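Local coordinates for protein ralf, proline/betaine transporter (Legionella pneumophila, PDB 4D7Q) that probably acts as a guanine nucleotide exchange factor, and here is an engineered fusion of the Legionella RalF Sec7 domain with the capping domain of Rickettsia RalF, at residues 209-214 with 299-304; 233-238 with 247-252; 265-270 with 279-284. The protein carries 2 engineered substitutions. All blocks are in the same frame, centred on the assembly; numbering follows the deposited sequence.

Contact 1: 209-214 with 299-304; sequences YQINNI and IIIQPL
Ile-211 and Ile-299 lie side by side on one face of the sheet in the Rickettsia-derived capping domain, their side chains running the same way and their CD1 methyls 3.8 Å apart. Ile-299 places its CG1 between its own backbone N and carbonyl carbon (chi1 61°), which brings the delta branch over toward the neighbouring strand. There it meets a second isoleucine. Beyond the corner that the chain turns at Asn-213, Ile-214 crosses Ile-299 at about a right angle, and Ile-214 CD1 also comes to 3.8 Å from Ile-299 CD1. Further along the same face Tyr-209 stands next to Ile-301, Tyr-209 CB being 4.3 Å from Ile-301 CB. The tyrosine ring leans obliquely against Ile-301 O, its CD2 3.6 Å from that oxygen, while its hydroxyl bonds to Leu-344 O in helix 341-351. Ala-320 and Thr-323 of helix 313-325 pack on this end.

Gln-210 and Ile-300 occupy the other face, again alongside each other, with Gln-210 CG 3.9 Å from Ile-300 CG1. With CG anti to the backbone N (chi1 -171°) and the chain extended beyond it, the glutamine lays its amide alongside the outer part of Ile-300. Gln-210 NE2 then donates to Asn-212 OD1 at 2.7 Å, almost in the plane of its own amide and on a lone pair of the acceptor, and OE1 is bonded to Ser-206 N. These two bonds fix the rotation of the amide.

Between these two faces the strands run antiparallel, Tyr-209 with Ile-301 and Ile-211 with Ile-299 forming hydrogen-bonded pairs that flank the non-hydrogen-bonded pair Gln-210 with Ile-300. Four nearly straight N-H...O bonds satisfy buried peptide groups, leaving the side-chain contact across the strands essentially apolar, with the polar ends of Tyr-209 and Gln-210 bonded to other residues.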
loop_
_atom_site.group_PDB
_atom_site.type_symbol
_atom_site.label_atom_id
_atom_site.label_comp_id
_atom_site.label_asym_id
_atom_site.label_seq_id
_atom_site.Cartn_x
_atom_site.Cartn_y
_atom_site.Cartn_z
ATOM N N TYR A 209 -10.258 -8.069 5.489
ATOM C CA TYR A 209 -10.880 -9.070 4.624
ATOM C C TYR A 209 -10.603 -8.789 3.162
ATOM O O TYR A 209 -10.743 -7.645 2.708
ATOM C CB TYR A 209 -12.382 -9.101 4.856
ATOM C CG TYR A 209 -12.783 -9.266 6.302
ATOM C CD1 TYR A 209 -12.735 -10.514 6.923
ATOM C CD2 TYR A 209 -13.305 -8.192 7.026
ATOM C CE1 TYR A 209 -13.163 -10.680 8.240
ATOM C CE2 TYR A 209 -13.725 -8.345 8.344
ATOM C CZ TYR A 209 -13.675 -9.594 8.940
ATOM O OH TYR A 209 -14.101 -9.722 10.242
ATOM N N GLN A 210 -10.185 -9.825 2.438
ATOM C CA GLN A 210 -9.840 -9.683 1.027
ATOM C C GLN A 210 -10.550 -10.732 0.210
ATOM O O GLN A 210 -10.638 -11.880 0.623
ATOM C CB GLN A 210 -8.321 -9.769 0.813
ATOM C CG GLN A 210 -7.862 -9.422 -0.624
ATOM C CD GLN A 210 -6.365 -9.282 -0.737
ATOM O OE1 GLN A 210 -5.700 -8.779 0.159
ATOM N NE2 GLN A 210 -5.806 -9.677 -1.867
ATOM N N ILE A 211 -11.082 -10.318 -0.940
ATOM C CA ILE A 211 -11.746 -11.211 -1.881
ATOM C C ILE A 211 -11.074 -11.015 -3.237
ATOM O O ILE A 211 -11.258 -9.968 -3.878
ATOM C CB ILE A 211 -13.289 -11.070 -1.953
ATOM C CG1 ILE A 211 -13.953 -10.893 -0.553
ATOM C CG2 ILE A 211 -13.868 -12.277 -2.728
ATOM C CD1 ILE A 211 -15.536 -10.697 -0.573
ATOM N N ASN A 212 -10.258 -12.007 -3.648
ATOM C CA ASN A 212 -9.567 -11.967 -4.935
ATOM C C ASN A 212 -10.434 -12.569 -6.003
ATOM O O ASN A 212 -11.340 -13.328 -5.684
ATOM C CB ASN A 212 -8.285 -12.786 -4.889
ATOM C CG ASN A 212 -7.220 -12.195 -4.041
ATOM O OD1 ASN A 212 -7.143 -10.974 -3.858
ATOM N ND2 ASN A 212 -6.343 -13.055 -3.564
ATOM N N ASN A 213 -10.124 -12.265 -7.274
ATOM C CA ASN A 213 -10.787 -12.817 -8.463
ATOM C C ASN A 213 -12.302 -12.634 -8.409
ATOM O O ASN A 213 -13.060 -13.531 -8.800
ATOM C CB ASN A 213 -10.376 -14.305 -8.686
ATOM C CG ASN A 213 -8.883 -14.554 -8.542
ATOM O OD1 ASN A 213 -8.059 -14.013 -9.277
ATOM N ND2 ASN A 213 -8.498 -15.357 -7.565
ATOM N N ILE A 214 -12.740 -11.466 -7.900
ATOM C CA ILE A 214 -14.161 -11.139 -7.774
ATOM C C ILE A 214 -14.661 -10.613 -9.121
ATOM O O ILE A 214 -13.887 -9.983 -9.845
ATOM C CB ILE A 214 -14.432 -10.170 -6.573
ATOM C CG1 ILE A 214 -15.896 -10.281 -6.064
ATOM C CG2 ILE A 214 -13.991 -8.705 -6.848
ATOM C CD1 ILE A 214 -16.168 -9.723 -4.641
ATOM N N ILE A 299 -11.308 -6.873 -3.886
ATOM C CA ILE A 299 -11.871 -5.966 -2.901
ATOM C C ILE A 299 -11.218 -6.213 -1.550
ATOM O O ILE A 299 -10.935 -7.365 -1.196
ATOM C CB ILE A 299 -13.427 -5.908 -2.840
ATOM C CG1 ILE A 299 -14.048 -7.268 -2.491
ATOM C CG2 ILE A 299 -14.039 -5.283 -4.118
ATOM C CD1 ILE A 299 -15.488 -7.150 -1.886
ATOM N N ILE A 300 -10.949 -5.126 -0.820
ATOM C CA ILE A 300 -10.373 -5.177 0.524
ATOM C C ILE A 300 -11.332 -4.442 1.474
ATOM O O ILE A 300 -11.605 -3.244 1.288
ATOM C CB ILE A 300 -8.915 -4.631 0.590
ATOM C CG1 ILE A 300 -7.946 -5.487 -0.310
ATOM C CG2 ILE A 300 -8.411 -4.581 2.057
ATOM C CD1 ILE A 300 -6.567 -4.816 -0.619
ATOM N N ILE A 301 -11.824 -5.164 2.508
ATOM C CA ILE A 301 -12.753 -4.609 3.498
ATOM C C ILE A 301 -12.094 -4.476 4.863
ATOM O O ILE A 301 -11.556 -5.445 5.398
ATOM C CB ILE A 301 -14.107 -5.384 3.559
ATOM C CG1 ILE A 301 -14.726 -5.552 2.153
ATOM C CG2 ILE A 301 -15.115 -4.722 4.535
ATOM C CD1 ILE A 301 -14.612 -6.907 1.661
ATOM N N GLN A 302 -12.157 -3.277 5.441
ATOM C CA GLN A 302 -11.539 -3.045 6.745
ATOM C C GLN A 302 -12.396 -2.213 7.660
ATOM O O GLN A 302 -13.004 -1.261 7.176
ATOM C CB GLN A 302 -10.179 -2.307 6.592
ATOM C CG GLN A 302 -9.108 -3.080 5.794
ATOM C CD GLN A 302 -7.906 -2.226 5.440
ATOM O OE1 GLN A 302 -7.869 -1.020 5.703
ATOM N NE2 GLN A 302 -6.868 -2.837 4.865
ATOM N N PRO A 303 -12.370 -2.490 8.999
ATOM C CA PRO A 303 -13.033 -1.574 9.948
ATOM C C PRO A 303 -12.239 -0.255 9.927
ATOM O O PRO A 303 -11.004 -0.273 9.893
ATOM C CB PRO A 303 -12.888 -2.279 11.308
ATOM C CG PRO A 303 -11.775 -3.229 11.147
ATOM C CD PRO A 303 -11.648 -3.579 9.698
ATOM N N LEU A 304 -12.931 0.871 9.875
ATOM C CA LEU A 304 -12.258 2.161 9.765
ATOM C C LEU A 304 -11.704 2.753 11.073
ATOM O O LEU A 304 -12.433 2.944 12.051
ATOM C CB LEU A 304 -13.176 3.156 9.033
ATOM C CG LEU A 304 -12.536 4.324 8.285
ATOM C CD1 LEU A 304 -11.598 3.849 7.159
ATOM C CD2 LEU A 304 -13.606 5.227 7.716
#

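Contact 2: 233-238 with 247-252; sequences RNIQNI and LTIEFK
Ile-235 lies against Ile-249 and Phe-251, bringing the loop after helix 220-230 onto the strand 248-252. Its CB begins the contact, 3.9 Å from Ile-249 CG2. The gamma branch CG2 of Ile-235 meets that same methyl, and the two isoleucine side chains cross at about a right angle. On the other branch, CG1 is anti to the carbonyl carbon (chi1 -57°) and the chain then extends, carrying CD1 away from Ile-249 and on to the next residue of the strand that faces the loop. At the tip, Ile-235 CD1 reaches Phe-251 CD1 at 3.6 Å, approaching the ring obliquely, and lies 4.0 Å from Phe-251 CB. One side chain therefore spans two alternate residues of the strand.

Ile-249 answers with its own delta methyl, which rests on the loop backbone: its CD1 is 3.9 Å from Gln-236 C and equally far from Asn-237 N. Beyond it Leu-247 takes over, crossing Asn-237 at about a right angle. Leu-247 CD1 packs against the amide group, 3.6 Å from Asn-237 CG and about as close to its oxygen and nitrogen. The polar end of Asn-237 is turned to its own loop, where ND2 bonds to Leu-242 O and OD1 takes a weak bond from Phe-239 N.

No hydrogen bond joins the two segments, so the loop is not a further strand of the sheet. The backbone of 248-252 pairs instead with strand 264-271, whose Val-268 touches Ile-235, Ile-249 and Phe-251 alike, while Leu-229 of helix 220-230 also packs on Phe-251. This is a loop laid by side-chain packing over one face of an outermost strand, at the surface of the antiparallel sheet of the capping domain.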
loop_
_atom_site.group_PDB
_atom_site.type_symbol
_atom_site.label_atom_id
_atom_site.label_comp_id
_atom_site.label_asym_id
_atom_site.label_seq_id
_atom_site.Cartn_x
_atom_site.Cartn_y
_atom_site.Cartn_z
ATOM N N ARG A 233 -23.446 6.519 -10.284
ATOM C CA ARG A 233 -24.652 6.875 -9.543
ATOM C C ARG A 233 -24.301 6.875 -8.050
ATOM O O ARG A 233 -23.321 6.242 -7.661
ATOM C CB ARG A 233 -25.744 5.821 -9.777
ATOM C CG ARG A 233 -26.326 5.750 -11.180
ATOM C CD ARG A 233 -27.262 4.557 -11.301
ATOM N NE ARG A 233 -26.586 3.263 -11.136
ATOM C CZ ARG A 233 -27.195 2.082 -11.200
ATOM N NH1 ARG A 233 -28.509 2.013 -11.382
ATOM N NH2 ARG A 233 -26.498 0.961 -11.072
ATOM N N ASN A 234 -24.994 7.130 -7.064
ATOM C CA ASN A 234 -24.758 6.982 -5.623
ATOM C C ASN A 234 -24.913 5.509 -5.242
ATOM O O ASN A 234 -25.839 4.836 -5.718
ATOM C CB ASN A 234 -25.769 7.796 -4.819
ATOM C CG ASN A 234 -25.600 9.292 -4.892
ATOM O OD1 ASN A 234 -24.491 9.823 -4.925
ATOM N ND2 ASN A 234 -26.711 10.006 -4.850
ATOM N N ILE A 235 -24.003 5.011 -4.395
ATOM C CA ILE A 235 -24.031 3.622 -3.927
ATOM C C ILE A 235 -25.159 3.463 -2.902
ATOM O O ILE A 235 -25.222 4.192 -1.916
ATOM C CB ILE A 235 -22.637 3.148 -3.392
ATOM C CG1 ILE A 235 -21.561 3.306 -4.469
ATOM C CG2 ILE A 235 -22.679 1.697 -2.856
ATOM C CD1 ILE A 235 -20.152 3.281 -3.984
ATOM N N GLN A 236 -26.060 2.537 -3.168
ATOM C CA GLN A 236 -27.171 2.229 -2.270
ATOM C C GLN A 236 -26.830 0.976 -1.431
ATOM O O GLN A 236 -25.861 0.277 -1.740
ATOM C CB GLN A 236 -28.480 2.060 -3.068
ATOM C CG GLN A 236 -29.010 3.416 -3.535
ATOM C CD GLN A 236 -30.254 3.307 -4.363
ATOM O OE1 GLN A 236 -30.197 3.117 -5.582
ATOM N NE2 GLN A 236 -31.405 3.478 -3.730
ATOM N N ASN A 237 -27.597 0.734 -0.347
ATOM C CA ASN A 237 -27.437 -0.434 0.508
ATOM C C ASN A 237 -27.943 -1.678 -0.246
ATOM O O ASN A 237 -29.133 -1.971 -0.274
ATOM C CB ASN A 237 -28.122 -0.230 1.860
ATOM C CG ASN A 237 -28.039 -1.400 2.825
ATOM O OD1 ASN A 237 -27.416 -2.431 2.562
ATOM N ND2 ASN A 237 -28.664 -1.265 3.981
ATOM N N ILE A 238 -27.016 -2.379 -0.898
ATOM C CA ILE A 238 -27.290 -3.599 -1.677
ATOM C C ILE A 238 -26.737 -4.838 -0.937
ATOM O O ILE A 238 -26.618 -5.916 -1.514
ATOM C CB ILE A 238 -26.688 -3.428 -3.119
ATOM C CG1 ILE A 238 -25.261 -2.809 -3.083
ATOM C CG2 ILE A 238 -27.604 -2.535 -3.974
ATOM C CD1 ILE A 238 -24.115 -3.744 -3.183
ATOM N N LEU A 247 -27.824 2.721 6.423
ATOM C CA LEU A 247 -26.452 3.106 6.180
ATOM C C LEU A 247 -26.278 4.474 5.553
ATOM O O LEU A 247 -27.122 4.974 4.881
ATOM C CB LEU A 247 -25.738 2.069 5.318
ATOM C CG LEU A 247 -25.706 0.633 5.770
ATOM C CD1 LEU A 247 -25.142 -0.283 4.724
ATOM C CD2 LEU A 247 -25.034 0.448 7.113
ATOM N N THR A 248 -25.117 5.039 5.798
ATOM C CA THR A 248 -24.645 6.240 5.165
ATOM C C THR A 248 -23.448 5.860 4.277
ATOM O O THR A 248 -22.448 5.429 4.761
ATOM C CB THR A 248 -24.272 7.244 6.254
ATOM O OG1 THR A 248 -25.455 7.657 6.910
ATOM C CG2 THR A 248 -23.583 8.385 5.719
ATOM N N ILE A 249 -23.584 6.004 2.968
ATOM C CA ILE A 249 -22.579 5.537 2.047
ATOM C C ILE A 249 -22.014 6.681 1.189
ATOM O O ILE A 249 -22.738 7.437 0.590
ATOM C CB ILE A 249 -23.065 4.362 1.182
ATOM C CG1 ILE A 249 -23.711 3.292 2.052
ATOM C CG2 ILE A 249 -21.899 3.792 0.396
ATOM C CD1 ILE A 249 -24.419 2.189 1.344
ATOM N N GLU A 250 -20.696 6.771 1.205
ATOM C CA GLU A 250 -19.865 7.757 0.522
ATOM C C GLU A 250 -18.867 6.996 -0.350
ATOM O O GLU A 250 -18.497 5.865 -0.028
ATOM C CB GLU A 250 -19.089 8.547 1.594
ATOM C CG GLU A 250 -18.318 9.767 1.119
ATOM C CD GLU A 250 -17.456 10.426 2.181
ATOM O OE1 GLU A 250 -17.884 10.472 3.358
ATOM O OE2 GLU A 250 -16.359 10.917 1.828
ATOM N N PHE A 251 -18.432 7.616 -1.445
ATOM C CA PHE A 251 -17.409 7.061 -2.326
ATOM C C PHE A 251 -16.292 8.077 -2.482
ATOM O O PHE A 251 -16.556 9.210 -2.878
ATOM C CB PHE A 251 -17.969 6.623 -3.696
ATOM C CG PHE A 251 -16.969 5.784 -4.463
ATOM C CD1 PHE A 251 -16.744 4.456 -4.120
ATOM C CD2 PHE A 251 -16.211 6.339 -5.492
ATOM C CE1 PHE A 251 -15.788 3.693 -4.800
ATOM C CE2 PHE A 251 -15.266 5.577 -6.179
ATOM C CZ PHE A 251 -15.062 4.258 -5.833
ATOM N N LYS A 252 -15.048 7.676 -2.152
ATOM C CA LYS A 252 -13.866 8.536 -2.248
ATOM C C LYS A 252 -13.077 8.129 -3.490
ATOM O O LYS A 252 -12.615 6.993 -3.590
ATOM C CB LYS A 252 -13.014 8.446 -0.975
ATOM C CG LYS A 252 -13.680 9.095 0.254
ATOM C CD LYS A 252 -12.680 9.274 1.408
ATOM C CE LYS A 252 -13.313 9.746 2.700
ATOM N NZ LYS A 252 -13.682 11.189 2.668
#

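Contact 3: 265-270 with 279-284; sequences KGSVII and EIQVYK
Val-268 and Ile-280 form the close-packed part of this pairing, lying side by side and pointing the same way with their CB atoms 3.9 Å apart. Ile-270 comes in at a slant, its CD1 3.8 Å from Ile-280 CD1, and on the other flank Val-268 CG2 stands 4.3 Å from Val-282 CG2. Leu-225 and Leu-229 of helix 220-230 and Phe-239 of the following loop pack on this buried apolar face. The backbones of Val-268 and Ile-280 bond to each other in both directions.

The two strands are the arms of a beta hairpin, 264-271 and 277-283, within the antiparallel sheet of the Rickettsia-derived capping domain. Its regular alternation is lost toward Lys-265: Val-282 N donates to Gly-266 O, but Val-282 O takes Lys-265 N, at 2.7 Å. Gly-266, with a positive phi (132°) that leaves no room for a side chain beside Lys-265 O, lies where the pairing becomes irregular.

The opposite face carries polar groups. Ser-267 OG donates to Glu-279 OE2 at 2.6 Å, meeting the carboxylate on its anti side and 21° out of its plane, and the hydroxyl is also bonded to Tyr-264 OH. Glu-279 gets there with CG anti to the backbone N (chi1 170°) and an extended chain, whose CG meanwhile touches Ile-269 CD1 at 3.7 Å. A bound glycerol, probably from the crystallisation liquor, shares the same OE2.

The partly exposed end is held by two long lysine chains rather than by interlocked branched ones. They cross at about a right angle, with Lys-265 CE 3.8 Å from Lys-284 CB. Their ammonium groups stay apart: Lys-284 NZ forms a salt bridge with Glu-230 and a hydrogen bond with Asn-226 OD1, whereas Lys-265 NZ bonds to Ser-286 OG.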
loop_
_atom_site.group_PDB
_atom_site.type_symbol
_atom_site.label_atom_id
_atom_site.label_comp_id
_atom_site.label_asym_id
_atom_site.label_seq_id
_atom_site.Cartn_x
_atom_site.Cartn_y
_atom_site.Cartn_z
ATOM N N LYS A 265 -9.980 1.796 -7.904
ATOM C CA LYS A 265 -11.104 2.591 -8.405
ATOM C C LYS A 265 -11.618 3.562 -7.341
ATOM O O LYS A 265 -12.315 4.518 -7.668
ATOM C CB LYS A 265 -12.253 1.704 -8.929
ATOM C CG LYS A 265 -11.886 0.766 -10.079
ATOM C CD LYS A 265 -11.524 1.530 -11.364
ATOM C CE LYS A 265 -10.766 0.671 -12.336
ATOM N NZ LYS A 265 -10.532 1.375 -13.627
ATOM N N GLY A 266 -11.261 3.316 -6.089
ATOM C CA GLY A 266 -11.677 4.165 -4.986
ATOM C C GLY A 266 -12.221 3.380 -3.820
ATOM O O GLY A 266 -12.305 2.139 -3.867
ATOM N N SER A 267 -12.584 4.113 -2.762
ATOM C CA SER A 267 -13.087 3.511 -1.524
ATOM C C SER A 267 -14.524 3.890 -1.201
ATOM O O SER A 267 -14.890 5.069 -1.224
ATOM C CB SER A 267 -12.195 3.873 -0.338
ATOM O OG SER A 267 -10.984 3.134 -0.315
ATOM N N VAL A 268 -15.328 2.860 -0.902
ATOM C CA VAL A 268 -16.700 2.949 -0.445
ATOM C C VAL A 268 -16.583 3.075 1.081
ATOM O O VAL A 268 -16.070 2.160 1.729
ATOM C CB VAL A 268 -17.511 1.683 -0.799
ATOM C CG1 VAL A 268 -18.979 1.854 -0.420
ATOM C CG2 VAL A 268 -17.360 1.290 -2.276
ATOM N N ILE A 269 -17.038 4.207 1.645
ATOM C CA ILE A 269 -17.016 4.461 3.076
ATOM C C ILE A 269 -18.426 4.240 3.572
ATOM O O ILE A 269 -19.362 4.883 3.090
ATOM C CB ILE A 269 -16.430 5.873 3.428
ATOM C CG1 ILE A 269 -14.992 6.101 2.810
ATOM C CG2 ILE A 269 -16.451 6.146 4.954
ATOM C CD1 ILE A 269 -13.868 5.118 3.235
ATOM N N ILE A 270 -18.589 3.263 4.483
ATOM C CA ILE A 270 -19.894 2.866 5.021
ATOM C C ILE A 270 -19.973 3.068 6.517
ATOM O O ILE A 270 -19.133 2.558 7.268
ATOM C CB ILE A 270 -20.281 1.422 4.601
ATOM C CG1 ILE A 270 -20.196 1.244 3.065
ATOM C CG2 ILE A 270 -21.670 1.031 5.137
ATOM C CD1 ILE A 270 -20.370 -0.163 2.543
ATOM N N GLU A 279 -14.437 0.401 5.403
ATOM C CA GLU A 279 -14.057 0.810 4.057
ATOM C C GLU A 279 -13.947 -0.358 3.070
ATOM O O GLU A 279 -13.388 -1.406 3.409
ATOM C CB GLU A 279 -12.719 1.576 4.156
ATOM C CG GLU A 279 -12.017 1.882 2.847
ATOM C CD GLU A 279 -10.597 2.392 3.008
ATOM O OE1 GLU A 279 -9.943 2.050 4.017
ATOM O OE2 GLU A 279 -10.135 3.138 2.119
ATOM N N ILE A 280 -14.479 -0.167 1.844
ATOM C CA ILE A 280 -14.334 -1.147 0.772
ATOM C C ILE A 280 -13.387 -0.553 -0.260
ATOM O O ILE A 280 -13.765 0.371 -0.976
ATOM C CB ILE A 280 -15.626 -1.661 0.059
ATOM C CG1 ILE A 280 -16.794 -2.018 1.012
ATOM C CG2 ILE A 280 -15.256 -2.854 -0.854
ATOM C CD1 ILE A 280 -18.189 -2.219 0.234
ATOM N N GLN A 281 -12.187 -1.118 -0.384
ATOM C CA GLN A 281 -11.249 -0.692 -1.429
ATOM C C GLN A 281 -11.526 -1.565 -2.640
ATOM O O GLN A 281 -11.499 -2.792 -2.524
ATOM C CB GLN A 281 -9.811 -0.850 -0.996
ATOM C CG GLN A 281 -9.404 0.036 0.182
ATOM C CD GLN A 281 -8.014 -0.351 0.602
ATOM O OE1 GLN A 281 -7.095 -0.399 -0.213
ATOM N NE2 GLN A 281 -7.846 -0.710 1.859
ATOM N N VAL A 282 -11.869 -0.921 -3.775
ATOM C CA VAL A 282 -12.230 -1.545 -5.056
ATOM C C VAL A 282 -11.059 -1.416 -6.055
ATOM O O VAL A 282 -10.607 -0.304 -6.347
ATOM C CB VAL A 282 -13.549 -0.962 -5.661
ATOM C CG1 VAL A 282 -13.856 -1.584 -7.043
ATOM C CG2 VAL A 282 -14.743 -1.156 -4.706
ATOM N N TYR A 283 -10.642 -2.561 -6.612
ATOM C CA TYR A 283 -9.584 -2.695 -7.614
ATOM C C TYR A 283 -10.076 -3.448 -8.796
ATOM O O TYR A 283 -10.648 -4.530 -8.654
ATOM C CB TYR A 283 -8.376 -3.458 -7.055
ATOM C CG TYR A 283 -7.721 -2.763 -5.892
ATOM C CD1 TYR A 283 -8.228 -2.896 -4.597
ATOM C CD2 TYR A 283 -6.607 -1.951 -6.079
ATOM C CE1 TYR A 283 -7.656 -2.218 -3.528
ATOM C CE2 TYR A 283 -6.000 -1.309 -5.008
ATOM C CZ TYR A 283 -6.521 -1.455 -3.732
ATOM O OH TYR A 283 -5.946 -0.786 -2.687
ATOM N N LYS A 284 -9.844 -2.902 -9.972
ATOM C CA LYS A 284 -10.217 -3.575 -11.215
ATOM C C LYS A 284 -9.053 -3.400 -12.212
ATOM O O LYS A 284 -8.447 -2.312 -12.220
ATOM C CB LYS A 284 -11.528 -3.007 -11.800
ATOM C CG LYS A 284 -12.783 -3.271 -10.948
ATOM C CD LYS A 284 -14.086 -3.142 -11.734
ATOM C CE LYS A 284 -14.368 -1.727 -12.183
ATOM N NZ LYS A 284 -15.309 -1.693 -13.335
#

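All three contacts involve one antiparallel sheet of the capping domain. Contact 3 sits between the others: its strand 277-283 pairs with 297-303 of contact 1, through Gln-281 N to Ile-300 O at 2.8 Å, and its strand 264-271 pairs with 248-252 of contact 2, through Ile-269 N to Glu-250 O, also 2.8 Å. Contacts 1 and 2 do not touch, their centres about 17 Å apart. Glycerol molecules, probably from the crystallisation liquor, hydrogen-bond to Pro-303 O of contact 1 and Glu-279 OE2 of contact 3. Gln-281 and Tyr-283 also bond to Glu-109 and Ala-110 of the Legionella-derived Sec7 part, across the interface between the two fused parts.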